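Side-chain contact in large ribosomal subunit protein uL10 (Thermotoga maritima, PDB 1ZAV), which forms the base of the ribosomal stalk, binding large-subunit rRNA and carrying L7/L12 dimers, and so helps the ribosome engage GTP-bound translation factors: residues A66-N69 with G74-E77. Residues are numbered along the deposited sequence; the frame is centred on the assembly and turned at random.
Sequences ALKN and GYEE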
ATOM      1  N   ALA A  66     -17.224  10.422  32.002  1.00 46.09           N
ATOM      2  CA  ALA A  66     -17.639   9.247  31.237  1.00 45.76           C
ATOM      3  C   ALA A  66     -16.439   8.543  30.604  1.00 44.75           C
ATOM      4  O   ALA A  66     -16.357   7.321  30.615  1.00 47.18           O
ATOM      5  CB  ALA A  66     -18.637   9.649  30.162  1.00 45.98           C
ATOM      6  N   LEU A  67     -15.513   9.316  30.048  1.00 45.28           N
ATOM      7  CA  LEU A  67     -14.323   8.749  29.419  1.00 44.72           C
ATOM      8  C   LEU A  67     -13.405   8.169  30.486  1.00 44.13           C
ATOM      9  O   LEU A  67     -12.837   7.092  30.315  1.00 44.53           O
ATOM     10  CB  LEU A  67     -13.578   9.829  28.635  1.00 43.06           C
ATOM     11  CG  LEU A  67     -14.269  10.280  27.345  1.00 42.25           C
ATOM     12  CD1 LEU A  67     -13.733  11.633  26.907  1.00 42.75           C
ATOM     13  CD2 LEU A  67     -14.062   9.217  26.283  1.00 44.19           C
ATOM     14  N   LYS A  68     -13.264   8.899  31.583  1.00 45.19           N
ATOM     15  CA  LYS A  68     -12.423   8.457  32.691  1.00 47.77           C
ATOM     16  C   LYS A  68     -12.880   7.075  33.158  1.00 47.79           C
ATOM     17  O   LYS A  68     -12.086   6.139  33.249  1.00 47.54           O
ATOM     18  CB  LYS A  68     -12.519   9.459  33.844  1.00 47.90           C
ATOM     19  CG  LYS A  68     -11.518   9.232  34.977  1.00 53.56           C
ATOM     20  CD  LYS A  68     -11.636  10.342  36.015  1.00 55.09           C
ATOM     21  CE  LYS A  68     -10.447  10.364  36.966  1.00 60.09           C
ATOM     22  NZ  LYS A  68     -10.226   9.058  37.631  1.00 59.00           N
ATOM     23  N   ASN A  69     -14.174   6.948  33.427  1.00 48.38           N
ATOM     24  CA  ASN A  69     -14.723   5.686  33.895  1.00 50.29           C
ATOM     25  C   ASN A  69     -14.750   4.563  32.864  1.00 50.59           C
ATOM     26  O   ASN A  69     -14.791   3.385  33.233  1.00 49.01           O
ATOM     27  CB  ASN A  69     -16.107   5.925  34.494  1.00 50.24           C
ATOM     28  CG  ASN A  69     -16.027   6.516  35.886  1.00 52.64           C
ATOM     29  OD1 ASN A  69     -15.570   5.854  36.819  1.00 56.09           O
ATOM     30  ND2 ASN A  69     -16.450   7.763  36.033  1.00 51.96           N
ATOM     31  N   GLY A  74      -5.543  10.140  27.680  1.00 50.42           N
ATOM     32  CA  GLY A  74      -5.087  11.089  26.678  1.00 52.48           C
ATOM     33  C   GLY A  74      -6.176  11.746  25.840  1.00 52.36           C
ATOM     34  O   GLY A  74      -5.967  12.015  24.659  1.00 53.22           O
ATOM     35  N   TYR A  75      -7.327  12.019  26.452  1.00 52.39           N
ATOM     36  CA  TYR A  75      -8.463  12.641  25.760  1.00 51.53           C
ATOM     37  C   TYR A  75      -8.707  14.077  26.225  1.00 53.26           C
ATOM     38  O   TYR A  75      -9.434  14.840  25.578  1.00 51.28           O
ATOM     39  CB  TYR A  75      -9.720  11.810  26.015  1.00 49.73           C
ATOM     40  CG  TYR A  75     -10.022  11.638  27.489  1.00 49.20           C
ATOM     41  CD1 TYR A  75     -10.655  12.648  28.212  1.00 49.48           C
ATOM     42  CD2 TYR A  75      -9.628  10.486  28.174  1.00 50.73           C
ATOM     43  CE1 TYR A  75     -10.888  12.521  29.577  1.00 52.27           C
ATOM     44  CE2 TYR A  75      -9.857  10.347  29.539  1.00 51.43           C
ATOM     45  CZ  TYR A  75     -10.483  11.368  30.234  1.00 51.12           C
ATOM     46  OH  TYR A  75     -10.693  11.252  31.585  1.00 55.38           O
ATOM     47  N   GLU A  76      -8.100  14.440  27.354  1.00 53.92           N
ATOM     48  CA  GLU A  76      -8.263  15.774  27.930  1.00 55.28           C
ATOM     49  C   GLU A  76      -8.058  16.922  26.936  1.00 53.99           C
ATOM     50  O   GLU A  76      -8.758  17.938  26.992  1.00 54.19           O
ATOM     51  CB  GLU A  76      -7.309  15.958  29.115  1.00 57.67           C
ATOM     52  CG  GLU A  76      -7.505  14.970  30.266  1.00 62.42           C
ATOM     53  CD  GLU A  76      -6.894  13.597  30.005  1.00 64.51           C
ATOM     54  OE1 GLU A  76      -6.949  12.741  30.916  1.00 67.27           O
ATOM     55  OE2 GLU A  76      -6.359  13.365  28.901  1.00 64.49           O
ATOM     56  N   GLU A  77      -7.098  16.763  26.035  1.00 53.12           N
ATOM     57  CA  GLU A  77      -6.812  17.795  25.040  1.00 54.09           C
ATOM     58  C   GLU A  77      -7.968  18.002  24.066  1.00 52.97           C
ATOM     59  O   GLU A  77      -8.013  19.003  23.350  1.00 51.49           O
ATOM     60  CB  GLU A  77      -5.544  17.440  24.255  1.00 54.88           C
ATOM     61  CG  GLU A  77      -5.528  16.030  23.701  1.00 56.81           C
ATOM     62  CD  GLU A  77      -4.463  15.840  22.641  1.00 59.10           C
ATOM     63  OE1 GLU A  77      -4.129  14.681  22.326  1.00 58.79           O
ATOM     64  OE2 GLU A  77      -3.967  16.857  22.109  1.00 62.84           O
TER
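Leu-67 lies over one face of the Tyr-75 ring, and this pair makes up most of the contact between residues 66-69 and 74-77. In a CH-pi contact, Leu-67 CB sits 3.7 Å from the centroid of the Tyr-75 ring and only 8° off the ring normal, almost squarely over the middle. The methyl CD1 reaches further along the same ring, toward the root of the tyrosine, and comes within 3.5 Å of Tyr-75 CD1. With Leu-67 CG anti to its carbonyl carbon (chi1 -72°), the leucine and tyrosine side chains run antiparallel, each heading for the other's backbone. A chi1 of 57°, with CG flanked by backbone N and C, turns the Tyr-75 ring toward helix 60-69. On the opposite face, Glu-76 OE1 stands 3.8 Å off the plane of the Tyr-75 ring, displaced toward its rim.

The contact lies where the chain folds back after helix 60-69: four residues, neither helix nor strand, separate the two segments, and the loop leading to strand 83-88 returns its tyrosine to the flank of the helix it has just left. Leu-67 also touches Phe-19 of helix 5-19, so it packs between that helix and the loop.

At the phenolic end the contact turns to the helix backbone and the aliphatic base of Lys-68. Tyr-75 OH is 3.4 Å from Lys-68 CB, while the lysine chain, straight as far as its bend at chi4, carries NZ away from the tyrosine. The hydroxyl hydrogen-bonds to Asn-64 OD1, one turn earlier on the same helix, which ties the polar end of the buried ring to helix 60-69.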